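Local coordinates for protein methylocystis parvus OBBP MbnE (Methylocystis parvus OBBP, PDB 5ICQ) that probably binds the copper-chelating peptide methanobactin in the periplasm, as a solute-binding protein of its transport machinery, at residues G225-A230 against D261-Q266; S375-S380 against A553-D558; R395-I398 against E402-P405; P596-G599 against S604-R607. All blocks are in the same frame, centred on the assembly; numbering follows the deposited sequence.

Interaction 1: residues G225-A230 against D261-Q266; sequences GPYVVA and DEIDLQ
The phenol ring of Tyr227 takes a single methyl, Ile263 CD1, over one face, while the carbonyl oxygen of Asp261 lies at its edge, near the ring plane. Tyr227 and Ile263 belong to a four-stranded mixed sheet, in which strands 227-233 and 262-268 flank strand 237-242; the contact therefore reaches across the middle strand, whose Leu240 also touches Tyr227. The methyl sits 3.9 Å from the ring centroid and 21° off the ring normal, a CH-pi contact displaced toward the hydroxyl end. There Ile263 CD1 comes within 3.6 Å of Tyr227 CZ. Ile263 gets there with CG1 beside its backbone N (chi1 -57°) and an extended outer bond, and its chain crosses the tyrosine at about a right angle. Beyond the ring, Tyr227 OH hydrogen-bonds to Phe260 O, just ahead of the second strand, and this fixes the tip of the phenol. With an alanine at Tyr227, Ile263 CD1 would probably lose the ring face it rests on and Phe260 O its hydroxyl partner. Asp261 directs its carboxylate elsewhere, to a salt bridge with Arg242, and meets the ring through its backbone: Asp261 O is 4.1 Å from Tyr227 CE1.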
loop_
_atom_site.group_PDB
_atom_site.type_symbol
_atom_site.label_atom_id
_atom_site.label_comp_id
_atom_site.label_asym_id
_atom_site.label_seq_id
_atom_site.Cartn_x
_atom_site.Cartn_y
_atom_site.Cartn_z
ATOM N N GLY A 225 -14.761 10.316 -16.579
ATOM C CA GLY A 225 -13.926 9.235 -17.052
ATOM C C GLY A 225 -14.548 8.439 -18.186
ATOM O O GLY A 225 -15.642 8.740 -18.707
ATOM N N PRO A 226 -13.823 7.397 -18.603
ATOM C CA PRO A 226 -14.246 6.611 -19.774
ATOM C C PRO A 226 -15.542 5.846 -19.601
ATOM O O PRO A 226 -16.124 5.443 -20.614
ATOM C CB PRO A 226 -13.076 5.642 -19.980
ATOM C CG PRO A 226 -12.417 5.558 -18.621
ATOM C CD PRO A 226 -12.504 6.970 -18.105
ATOM N N TYR A 227 -15.989 5.587 -18.377
ATOM C CA TYR A 227 -17.202 4.822 -18.132
ATOM C C TYR A 227 -18.194 5.635 -17.321
ATOM O O TYR A 227 -17.811 6.459 -16.485
ATOM C CB TYR A 227 -16.921 3.515 -17.363
ATOM C CG TYR A 227 -16.053 2.559 -18.133
ATOM C CD1 TYR A 227 -16.607 1.666 -19.050
ATOM C CD2 TYR A 227 -14.672 2.569 -17.971
ATOM C CE1 TYR A 227 -15.791 0.786 -19.778
ATOM C CE2 TYR A 227 -13.856 1.704 -18.692
ATOM C CZ TYR A 227 -14.423 0.816 -19.585
ATOM O OH TYR A 227 -13.602 -0.024 -20.306
ATOM N N VAL A 228 -19.473 5.370 -17.555
ATOM C CA VAL A 228 -20.537 5.890 -16.707
ATOM C C VAL A 228 -21.154 4.735 -15.934
ATOM O O VAL A 228 -21.051 3.559 -16.316
ATOM C CB VAL A 228 -21.618 6.634 -17.516
ATOM C CG1 VAL A 228 -20.984 7.709 -18.377
ATOM C CG2 VAL A 228 -22.419 5.650 -18.370
ATOM N N VAL A 229 -21.801 5.077 -14.823
ATOM C CA VAL A 229 -22.495 4.086 -14.008
ATOM C C VAL A 229 -23.855 3.826 -14.647
ATOM O O VAL A 229 -24.714 4.712 -14.687
ATOM C CB VAL A 229 -22.639 4.545 -12.556
ATOM C CG1 VAL A 229 -23.449 3.525 -11.769
ATOM C CG2 VAL A 229 -21.273 4.722 -11.931
ATOM N N ALA A 230 -24.041 2.617 -15.172
ATOM C CA ALA A 230 -25.227 2.250 -15.930
ATOM C C ALA A 230 -26.280 1.544 -15.095
ATOM O O ALA A 230 -27.475 1.693 -15.370
ATOM C CB ALA A 230 -24.842 1.350 -17.107
ATOM N N ASP A 261 -16.298 -2.711 -23.386
ATOM C CA ASP A 261 -17.440 -1.813 -23.527
ATOM C C ASP A 261 -18.232 -1.723 -22.231
ATOM O O ASP A 261 -18.866 -0.696 -21.961
ATOM C CB ASP A 261 -18.344 -2.272 -24.675
ATOM C CG ASP A 261 -17.785 -1.900 -26.056
ATOM O OD1 ASP A 261 -16.834 -1.086 -26.131
ATOM O OD2 ASP A 261 -18.314 -2.405 -27.071
ATOM N N GLU A 262 -18.182 -2.767 -21.408
ATOM C CA GLU A 262 -18.910 -2.816 -20.150
ATOM C C GLU A 262 -18.074 -3.555 -19.124
ATOM O O GLU A 262 -17.353 -4.496 -19.458
ATOM C CB GLU A 262 -20.264 -3.540 -20.286
ATOM C CG GLU A 262 -21.335 -2.752 -21.020
ATOM C CD GLU A 262 -22.456 -3.636 -21.526
ATOM O OE1 GLU A 262 -22.969 -3.365 -22.631
ATOM O OE2 GLU A 262 -22.815 -4.609 -20.828
ATOM N N ILE A 263 -18.196 -3.133 -17.869
ATOM C CA ILE A 263 -17.549 -3.802 -16.747
ATOM C C ILE A 263 -18.620 -4.080 -15.704
ATOM O O ILE A 263 -19.239 -3.141 -15.191
ATOM C CB ILE A 263 -16.428 -2.960 -16.127
ATOM C CG1 ILE A 263 -15.387 -2.596 -17.192
ATOM C CG2 ILE A 263 -15.804 -3.736 -14.948
ATOM C CD1 ILE A 263 -14.467 -1.479 -16.769
ATOM N N ASP A 264 -18.825 -5.353 -15.378
ATOM C CA ASP A 264 -19.826 -5.757 -14.392
ATOM C C ASP A 264 -19.105 -6.220 -13.135
ATOM O O ASP A 264 -18.461 -7.278 -13.134
ATOM C CB ASP A 264 -20.728 -6.855 -14.951
ATOM C CG ASP A 264 -21.868 -7.218 -13.999
ATOM O OD1 ASP A 264 -22.230 -6.380 -13.142
ATOM O OD2 ASP A 264 -22.402 -8.341 -14.111
ATOM N N LEU A 265 -19.192 -5.418 -12.074
ATOM C CA LEU A 265 -18.540 -5.719 -10.803
ATOM C C LEU A 265 -19.560 -6.397 -9.898
ATOM O O LEU A 265 -20.499 -5.750 -9.425
ATOM C CB LEU A 265 -17.990 -4.455 -10.142
ATOM C CG LEU A 265 -16.885 -3.723 -10.917
ATOM C CD1 LEU A 265 -17.469 -2.607 -11.774
ATOM C CD2 LEU A 265 -15.814 -3.176 -9.985
ATOM N N GLN A 266 -19.369 -7.688 -9.645
ATOM C CA GLN A 266 -20.291 -8.474 -8.829
ATOM C C GLN A 266 -19.661 -8.781 -7.478
ATOM O O GLN A 266 -18.483 -9.144 -7.404
ATOM C CB GLN A 266 -20.661 -9.788 -9.512
ATOM C CG GLN A 266 -21.201 -9.660 -10.916
ATOM C CD GLN A 266 -21.449 -11.024 -11.532
ATOM O OE1 GLN A 266 -21.590 -12.012 -10.818
ATOM N NE2 GLN A 266 -21.504 -11.083 -12.858
#

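Interaction 2: residues S375-S380 against A553-D558; sequences SGRGAS and AVRAYD
Around Arg377 the loop runs extended past the flank of helix 547-563 that carries Arg555, after a turn at Gly376 with positive phi. From these two backbones the arginines reach toward each other, and their side chains cross at about a right angle. Each starts with CG beside its own backbone N and stays extended as far as NE; at Arg555 the planar end continues that line, whereas the Arg377 guanidinium is twisted out of it (chi4 121°). This twist brings the two flat groups nearly parallel, 15° apart with centres at 4.3 Å. The overlap is offset: Arg377 CD lies over the middle of the Arg555 guanidinium, 3.7 Å from Arg555 CZ, and Arg555 NH2 lies over the rim of the Arg377 group, 3.7 Å from Arg377 NE. Stacked arginine pairs of this kind put like charges together, and here backbone carbonyls of the same loop probably ease the repulsion. Arg377 NH1 donates to Ser370 O and Ser373 O within its own loop, while Arg555 NE donates to Glu371 O and so ties helix 547-563 to that loop. One turn further along that helix, Asp558 OD2 stands 4.4 Å from Ser375 N, but its hydrogen bonds go to the hydroxyls of Ser365 and Ser374. Where the loop ends, Ser380 N-caps helix 381-387, its OG accepting from Glu383 N.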
loop_
_atom_site.group_PDB
_atom_site.type_symbol
_atom_site.label_atom_id
_atom_site.label_comp_id
_atom_site.label_asym_id
_atom_site.label_seq_id
_atom_site.Cartn_x
_atom_site.Cartn_y
_atom_site.Cartn_z
ATOM N N SER A 375 18.636 -4.939 2.571
ATOM C CA SER A 375 18.967 -6.341 2.796
ATOM C C SER A 375 20.103 -6.786 1.877
ATOM O O SER A 375 20.017 -6.638 0.655
ATOM C CB SER A 375 17.720 -7.192 2.571
ATOM O OG SER A 375 18.018 -8.575 2.626
ATOM N N GLY A 376 21.171 -7.319 2.467
ATOM C CA GLY A 376 22.280 -7.847 1.694
ATOM C C GLY A 376 23.123 -6.816 0.977
ATOM O O GLY A 376 23.913 -7.179 0.100
ATOM N N ARG A 377 22.981 -5.538 1.322
ATOM C CA ARG A 377 23.743 -4.456 0.710
ATOM C C ARG A 377 24.502 -3.712 1.798
ATOM O O ARG A 377 23.900 -3.282 2.789
ATOM C CB ARG A 377 22.820 -3.483 -0.034
ATOM C CG ARG A 377 21.931 -4.139 -1.078
ATOM C CD ARG A 377 21.132 -3.108 -1.860
ATOM N NE ARG A 377 20.545 -3.684 -3.066
ATOM C CZ ARG A 377 19.244 -3.713 -3.336
ATOM N NH1 ARG A 377 18.363 -3.187 -2.484
ATOM N NH2 ARG A 377 18.820 -4.263 -4.469
ATOM N N GLY A 378 25.813 -3.564 1.624
ATOM C CA GLY A 378 26.578 -2.737 2.543
ATOM C C GLY A 378 26.197 -1.273 2.385
ATOM O O GLY A 378 25.895 -0.803 1.287
ATOM N N ALA A 379 26.184 -0.550 3.504
ATOM C CA ALA A 379 25.849 0.864 3.449
ATOM C C ALA A 379 26.865 1.611 2.596
ATOM O O ALA A 379 28.077 1.407 2.716
ATOM C CB ALA A 379 25.806 1.465 4.856
ATOM N N SER A 380 26.369 2.483 1.732
ATOM C CA SER A 380 27.274 3.254 0.898
ATOM C C SER A 380 27.922 4.377 1.707
ATOM O O SER A 380 27.546 4.658 2.846
ATOM C CB SER A 380 26.529 3.836 -0.291
ATOM O OG SER A 380 25.610 4.807 0.161
ATOM N N ALA A 553 18.544 7.482 1.105
ATOM C CA ALA A 553 17.895 7.781 2.376
ATOM C C ALA A 553 16.985 6.644 2.826
ATOM O O ALA A 553 16.915 6.342 4.024
ATOM C CB ALA A 553 17.104 9.090 2.268
ATOM N N VAL A 554 16.258 6.017 1.900
ATOM C CA VAL A 554 15.345 4.949 2.312
ATOM C C VAL A 554 16.126 3.728 2.782
ATOM O O VAL A 554 15.736 3.065 3.750
ATOM C CB VAL A 554 14.371 4.591 1.168
ATOM C CG1 VAL A 554 13.465 3.440 1.584
ATOM C CG2 VAL A 554 13.531 5.801 0.812
ATOM N N ARG A 555 17.218 3.392 2.095
ATOM C CA ARG A 555 18.065 2.295 2.566
ATOM C C ARG A 555 18.594 2.569 3.971
ATOM O O ARG A 555 18.559 1.693 4.839
ATOM C CB ARG A 555 19.231 2.059 1.601
ATOM C CG ARG A 555 18.830 1.365 0.318
ATOM C CD ARG A 555 20.019 1.210 -0.604
ATOM N NE ARG A 555 19.621 0.629 -1.882
ATOM C CZ ARG A 555 20.462 0.371 -2.881
ATOM N NH1 ARG A 555 21.753 0.647 -2.752
ATOM N NH2 ARG A 555 20.008 -0.151 -4.016
ATOM N N ALA A 556 19.092 3.783 4.216
ATOM C CA ALA A 556 19.559 4.113 5.565
ATOM C C ALA A 556 18.414 4.057 6.569
ATOM O O ALA A 556 18.584 3.586 7.699
ATOM C CB ALA A 556 20.214 5.495 5.580
ATOM N N TYR A 557 17.248 4.563 6.180
ATOM C CA TYR A 557 16.057 4.483 7.024
ATOM C C TYR A 557 15.706 3.032 7.361
ATOM O O TYR A 557 15.412 2.698 8.517
ATOM C CB TYR A 557 14.918 5.192 6.287
ATOM C CG TYR A 557 13.532 5.096 6.889
ATOM C CD1 TYR A 557 13.269 5.554 8.170
ATOM C CD2 TYR A 557 12.476 4.600 6.142
ATOM C CE1 TYR A 557 11.979 5.493 8.698
ATOM C CE2 TYR A 557 11.186 4.548 6.655
ATOM C CZ TYR A 557 10.950 4.991 7.938
ATOM O OH TYR A 557 9.666 4.931 8.469
ATOM N N ASP A 558 15.744 2.152 6.358
ATOM C CA ASP A 558 15.508 0.724 6.572
ATOM C C ASP A 558 16.452 0.172 7.637
ATOM O O ASP A 558 16.022 -0.532 8.558
ATOM C CB ASP A 558 15.688 -0.024 5.239
ATOM C CG ASP A 558 15.124 -1.455 5.255
ATOM O OD1 ASP A 558 14.099 -1.698 5.922
ATOM O OD2 ASP A 558 15.705 -2.343 4.570
#

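Interaction 3: residues R395-I398 against E402-P405; sequences RAEI and EWRP. With SO4 (sulfate ion), chain D.
Trp403 folds back over the short helix 396-399, and its side chain meets Ile398 and Glu397 in turn. CB packs 3.5 Å from Ile398 CG1. CG of the indole follows, 3.7 Å from that same Ile398 CG1, the two side chains lying side by side and pointing the same way, with Ile398 CD1 over one face of the ring. CD1 of Trp403 then comes 3.5 Å from Glu397 CD, the carboxylate turned 59° to the indole plane. NE1 beyond it is 4.1 Å from Glu397 OE2. Pro405 N covers part of the opposite face. Glu397 holds its CG between its backbone N and carbonyl carbon (chi1 58°), which brings the acid at a slant against the indole and near Arg395. Its OE2 makes a long salt bridge with Arg395 NH1, 3.6 Å away and well out of the guanidinium plane, so charge alone acts there; Glu340, which forms a salt bridge with Arg395 NH1, lies close to Glu397. A glutamine in place of Glu397 would probably leave Arg395 NH1 without this second acid beside Glu340. Trp403 and Ile398 both rest on Leu562 of helix 547-563. A sulfate, probably from the crystallisation liquor, is held by Arg395 NE and NH2 and by Ala396 N, 2.8 Å from its O4, as anions often sit at a helix N-terminus. At the other end Glu402 N bonds to Glu397 O (3.1 Å), a six-to-one hydrogen bond of the type that closes a helix C-terminus.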
loop_
_atom_site.group_PDB
_atom_site.type_symbol
_atom_site.label_atom_id
_atom_site.label_comp_id
_atom_site.label_asym_id
_atom_site.label_seq_id
_atom_site.Cartn_x
_atom_site.Cartn_y
_atom_site.Cartn_z
ATOM N N ARG A 395 23.010 -1.249 13.964
ATOM C CA ARG A 395 23.910 -2.325 14.370
ATOM C C ARG A 395 24.875 -2.676 13.236
ATOM O O ARG A 395 24.509 -2.646 12.055
ATOM C CB ARG A 395 23.103 -3.561 14.783
ATOM C CG ARG A 395 22.278 -3.378 16.074
ATOM C CD ARG A 395 22.330 -4.642 16.940
ATOM N NE ARG A 395 23.660 -4.869 17.501
ATOM C CZ ARG A 395 24.061 -6.013 18.048
ATOM N NH1 ARG A 395 23.231 -7.049 18.105
ATOM N NH2 ARG A 395 25.294 -6.126 18.536
ATOM N N ALA A 396 26.115 -3.042 13.603
ATOM C CA ALA A 396 27.132 -3.333 12.590
ATOM C C ALA A 396 26.669 -4.412 11.618
ATOM O O ALA A 396 26.938 -4.324 10.414
ATOM C CB ALA A 396 28.446 -3.754 13.258
ATOM N N GLU A 397 25.969 -5.437 12.124
ATOM C CA GLU A 397 25.509 -6.531 11.268
ATOM C C GLU A 397 24.567 -6.014 10.186
ATOM O O GLU A 397 24.574 -6.496 9.046
ATOM C CB GLU A 397 24.816 -7.604 12.126
ATOM C CG GLU A 397 23.604 -7.074 12.936
ATOM C CD GLU A 397 22.998 -8.082 13.913
ATOM O OE1 GLU A 397 23.385 -9.271 13.904
ATOM O OE2 GLU A 397 22.111 -7.672 14.692
ATOM N N ILE A 398 23.774 -5.001 10.516
ATOM C CA ILE A 398 22.848 -4.425 9.547
ATOM C C ILE A 398 23.543 -3.380 8.677
ATOM O O ILE A 398 23.261 -3.267 7.473
ATOM C CB ILE A 398 21.636 -3.862 10.312
ATOM C CG1 ILE A 398 20.796 -5.038 10.827
ATOM C CG2 ILE A 398 20.808 -2.928 9.424
ATOM C CD1 ILE A 398 19.754 -4.678 11.864
ATOM N N GLU A 402 24.944 -7.811 6.289
ATOM C CA GLU A 402 25.074 -9.224 6.617
ATOM C C GLU A 402 23.881 -9.779 7.379
ATOM O O GLU A 402 23.801 -11.000 7.559
ATOM C CB GLU A 402 26.337 -9.467 7.453
ATOM C CG GLU A 402 27.601 -9.047 6.748
ATOM C CD GLU A 402 28.846 -9.522 7.469
ATOM O OE1 GLU A 402 28.724 -10.078 8.583
ATOM O OE2 GLU A 402 29.945 -9.342 6.912
ATOM N N TRP A 403 22.973 -8.932 7.845
ATOM C CA TRP A 403 21.900 -9.390 8.715
ATOM C C TRP A 403 20.703 -9.895 7.915
ATOM O O TRP A 403 20.368 -9.367 6.852
ATOM C CB TRP A 403 21.449 -8.262 9.652
ATOM C CG TRP A 403 20.353 -8.681 10.591
ATOM C CD1 TRP A 403 20.504 -9.276 11.821
ATOM C CD2 TRP A 403 18.939 -8.556 10.376
ATOM N NE1 TRP A 403 19.266 -9.516 12.384
ATOM C CE2 TRP A 403 18.292 -9.086 11.518
ATOM C CE3 TRP A 403 18.155 -8.038 9.336
ATOM C CZ2 TRP A 403 16.903 -9.113 11.645
ATOM C CZ3 TRP A 403 16.773 -8.063 9.468
ATOM C CH2 TRP A 403 16.163 -8.603 10.610
ATOM N N ARG A 404 20.048 -10.920 8.456
ATOM C CA ARG A 404 18.763 -11.423 7.996
ATOM C C ARG A 404 18.014 -11.911 9.224
ATOM O O ARG A 404 18.650 -12.265 10.225
ATOM C CB ARG A 404 18.927 -12.581 6.998
ATOM C CG ARG A 404 19.572 -13.807 7.656
ATOM C CD ARG A 404 19.765 -14.990 6.709
ATOM N NE ARG A 404 20.462 -16.082 7.389
ATOM C CZ ARG A 404 20.779 -17.245 6.826
ATOM N NH1 ARG A 404 20.456 -17.483 5.564
ATOM N NH2 ARG A 404 21.415 -18.171 7.534
ATOM N N PRO A 405 16.681 -11.957 9.189
ATOM C CA PRO A 405 15.956 -12.653 10.250
ATOM C C PRO A 405 16.485 -14.070 10.365
ATOM O O PRO A 405 16.694 -14.734 9.342
ATOM C CB PRO A 405 14.495 -12.631 9.767
ATOM C CG PRO A 405 14.426 -11.458 8.837
ATOM C CD PRO A 405 15.767 -11.459 8.143
HETATM S S SO4 D . 26.980 -3.264 17.369
HETATM O O1 SO4 D . 28.154 -2.872 18.143
HETATM O O2 SO4 D . 25.789 -3.173 18.209
HETATM O O3 SO4 D . 27.152 -4.634 16.896
HETATM O O4 SO4 D . 26.859 -2.357 16.234
#

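Interaction 4: residues P596-G599 against S604-R607; sequences PIFG and SWWR
NE1 of Trp605 is the polar atom at the middle of this contact, and what it faces is a ring: it stands 3.4 Å above the plane of Phe598 and over its centre. All six ring carbons of Phe598 lie between 3.5 and 4.0 Å from Trp605 NE1, consistent with an N-H directed into the pi cloud. The two aromatic planes are at 90°, a T-shaped pair in which the edge of the indole meets the face of the phenyl, and the five-membered ring centroid is 4.6 Å from that of Phe598. The six-membered part joins in through Trp605 CZ2, 3.8 Å from Phe598 CE2. With CG beside the backbone N (chi1 -66°), Trp605 swings its pyrrole edge toward the phenyl. The pair closes a short loop near the C-terminus of the chain, just before strand 606-607, which forms a two-stranded antiparallel sheet with strand 584-585; Trp606 bonds to Val585 through the backbone. On its other face Phe598 carries Ile597 CG2, 3.9 Å above the plane, so the phenyl is sandwiched between a neighbouring aliphatic branch and the indole edge, and Leu313 of strand 308-313 packs against it too. Trp605 makes a second edge-to-face pair with His580, while its backbone oxygen accepts from Asn259 ND2. Ser604 OG, 4.2 Å from Phe598 CD1, borders the phenyl obliquely.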
loop_
_atom_site.group_PDB
_atom_site.type_symbol
_atom_site.label_atom_id
_atom_site.label_comp_id
_atom_site.label_asym_id
_atom_site.label_seq_id
_atom_site.Cartn_x
_atom_site.Cartn_y
_atom_site.Cartn_z
ATOM N N PRO A 596 -2.018 -4.357 -5.975
ATOM C CA PRO A 596 -1.877 -5.442 -6.956
ATOM C C PRO A 596 -1.363 -4.919 -8.288
ATOM O O PRO A 596 -1.460 -3.717 -8.540
ATOM C CB PRO A 596 -3.306 -5.979 -7.111
ATOM C CG PRO A 596 -4.027 -5.532 -5.881
ATOM C CD PRO A 596 -3.406 -4.227 -5.493
ATOM N N ILE A 597 -0.821 -5.802 -9.121
ATOM C CA ILE A 597 -0.208 -5.346 -10.366
ATOM C C ILE A 597 -1.253 -4.744 -11.305
ATOM O O ILE A 597 -0.976 -3.768 -12.014
ATOM C CB ILE A 597 0.563 -6.499 -11.027
ATOM C CG1 ILE A 597 1.767 -6.884 -10.157
ATOM C CG2 ILE A 597 1.032 -6.092 -12.423
ATOM C CD1 ILE A 597 2.474 -8.167 -10.600
ATOM N N PHE A 598 -2.464 -5.298 -11.324
ATOM C CA PHE A 598 -3.537 -4.755 -12.145
ATOM C C PHE A 598 -4.661 -4.207 -11.270
ATOM O O PHE A 598 -4.940 -4.729 -10.191
ATOM C CB PHE A 598 -4.086 -5.824 -13.094
ATOM C CG PHE A 598 -3.023 -6.484 -13.919
ATOM C CD1 PHE A 598 -2.327 -5.758 -14.875
ATOM C CD2 PHE A 598 -2.704 -7.813 -13.721
ATOM C CE1 PHE A 598 -1.327 -6.353 -15.632
ATOM C CE2 PHE A 598 -1.705 -8.423 -14.471
ATOM C CZ PHE A 598 -1.019 -7.696 -15.426
ATOM N N GLY A 599 -5.314 -3.154 -11.754
ATOM C CA GLY A 599 -6.447 -2.580 -11.061
ATOM C C GLY A 599 -7.603 -3.557 -11.009
ATOM O O GLY A 599 -7.616 -4.565 -11.720
ATOM N N SER A 604 -5.896 -2.233 -18.469
ATOM C CA SER A 604 -5.043 -2.498 -19.631
ATOM C C SER A 604 -5.417 -3.766 -20.401
ATOM O O SER A 604 -4.866 -4.000 -21.484
ATOM C CB SER A 604 -3.565 -2.587 -19.210
ATOM O OG SER A 604 -3.332 -3.729 -18.399
ATOM N N TRP A 605 -6.337 -4.577 -19.896
ATOM C CA TRP A 605 -6.683 -5.824 -20.566
ATOM C C TRP A 605 -7.741 -5.587 -21.640
ATOM O O TRP A 605 -8.297 -4.492 -21.776
ATOM C CB TRP A 605 -7.196 -6.859 -19.562
ATOM C CG TRP A 605 -6.199 -7.362 -18.556
ATOM C CD1 TRP A 605 -5.397 -6.615 -17.741
ATOM C CD2 TRP A 605 -5.973 -8.736 -18.192
ATOM N NE1 TRP A 605 -4.659 -7.441 -16.917
ATOM C CE2 TRP A 605 -4.993 -8.744 -17.177
ATOM C CE3 TRP A 605 -6.480 -9.957 -18.653
ATOM C CZ2 TRP A 605 -4.522 -9.930 -16.595
ATOM C CZ3 TRP A 605 -6.001 -11.138 -18.082
ATOM C CH2 TRP A 605 -5.039 -11.113 -17.062
ATOM N N TRP A 606 -8.024 -6.633 -22.414
ATOM C CA TRP A 606 -9.050 -6.521 -23.448
ATOM C C TRP A 606 -9.554 -7.905 -23.834
ATOM O O TRP A 606 -8.963 -8.926 -23.481
ATOM C CB TRP A 606 -8.530 -5.764 -24.677
ATOM C CG TRP A 606 -7.445 -6.453 -25.509
ATOM C CD1 TRP A 606 -7.634 -7.253 -26.609
ATOM C CD2 TRP A 606 -6.024 -6.344 -25.333
ATOM N NE1 TRP A 606 -6.416 -7.662 -27.112
ATOM C CE2 TRP A 606 -5.415 -7.120 -26.345
ATOM C CE3 TRP A 606 -5.206 -5.678 -24.405
ATOM C CZ2 TRP A 606 -4.032 -7.240 -26.464
ATOM C CZ3 TRP A 606 -3.830 -5.796 -24.529
ATOM C CH2 TRP A 606 -3.256 -6.576 -25.549
ATOM N N ARG A 607 -10.673 -7.919 -24.560
ATOM C CA ARG A 607 -11.281 -9.165 -25.017
ATOM C C ARG A 607 -10.591 -9.650 -26.287
ATOM O O ARG A 607 -10.433 -8.893 -27.249
ATOM C CB ARG A 607 -12.774 -8.959 -25.273
ATOM C CG ARG A 607 -13.506 -10.212 -25.747
ATOM C CD ARG A 607 -14.910 -9.891 -26.259
ATOM N NE ARG A 607 -14.885 -8.997 -27.414
ATOM C CZ ARG A 607 -15.971 -8.505 -28.006
ATOM N NH1 ARG A 607 -17.177 -8.823 -27.558
ATOM N NH2 ARG A 607 -15.846 -7.697 -29.052
#

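In the fold
Interactions 1 and 4 share one side of the chain, their centres about 14 Å apart, and both are buried and aromatic: a methyl over a phenol face in one, an indole edge on a phenyl face in the other. Neighbouring residues link the two regions: Asn259 bonds to interaction 4 and Phe260 to interaction 1. Interactions 2 and 3 lie across the centre of the chain from interaction 1, only partly buried and rich in charge, with interaction 3 nested in the loop that interaction 2 closes. Interaction 2 includes part of helix 547-563 and interaction 3 packs on it; Arg559 of that helix donates to Arg377 O and to Ile398 O. Interaction 3 alone includes a bound ion.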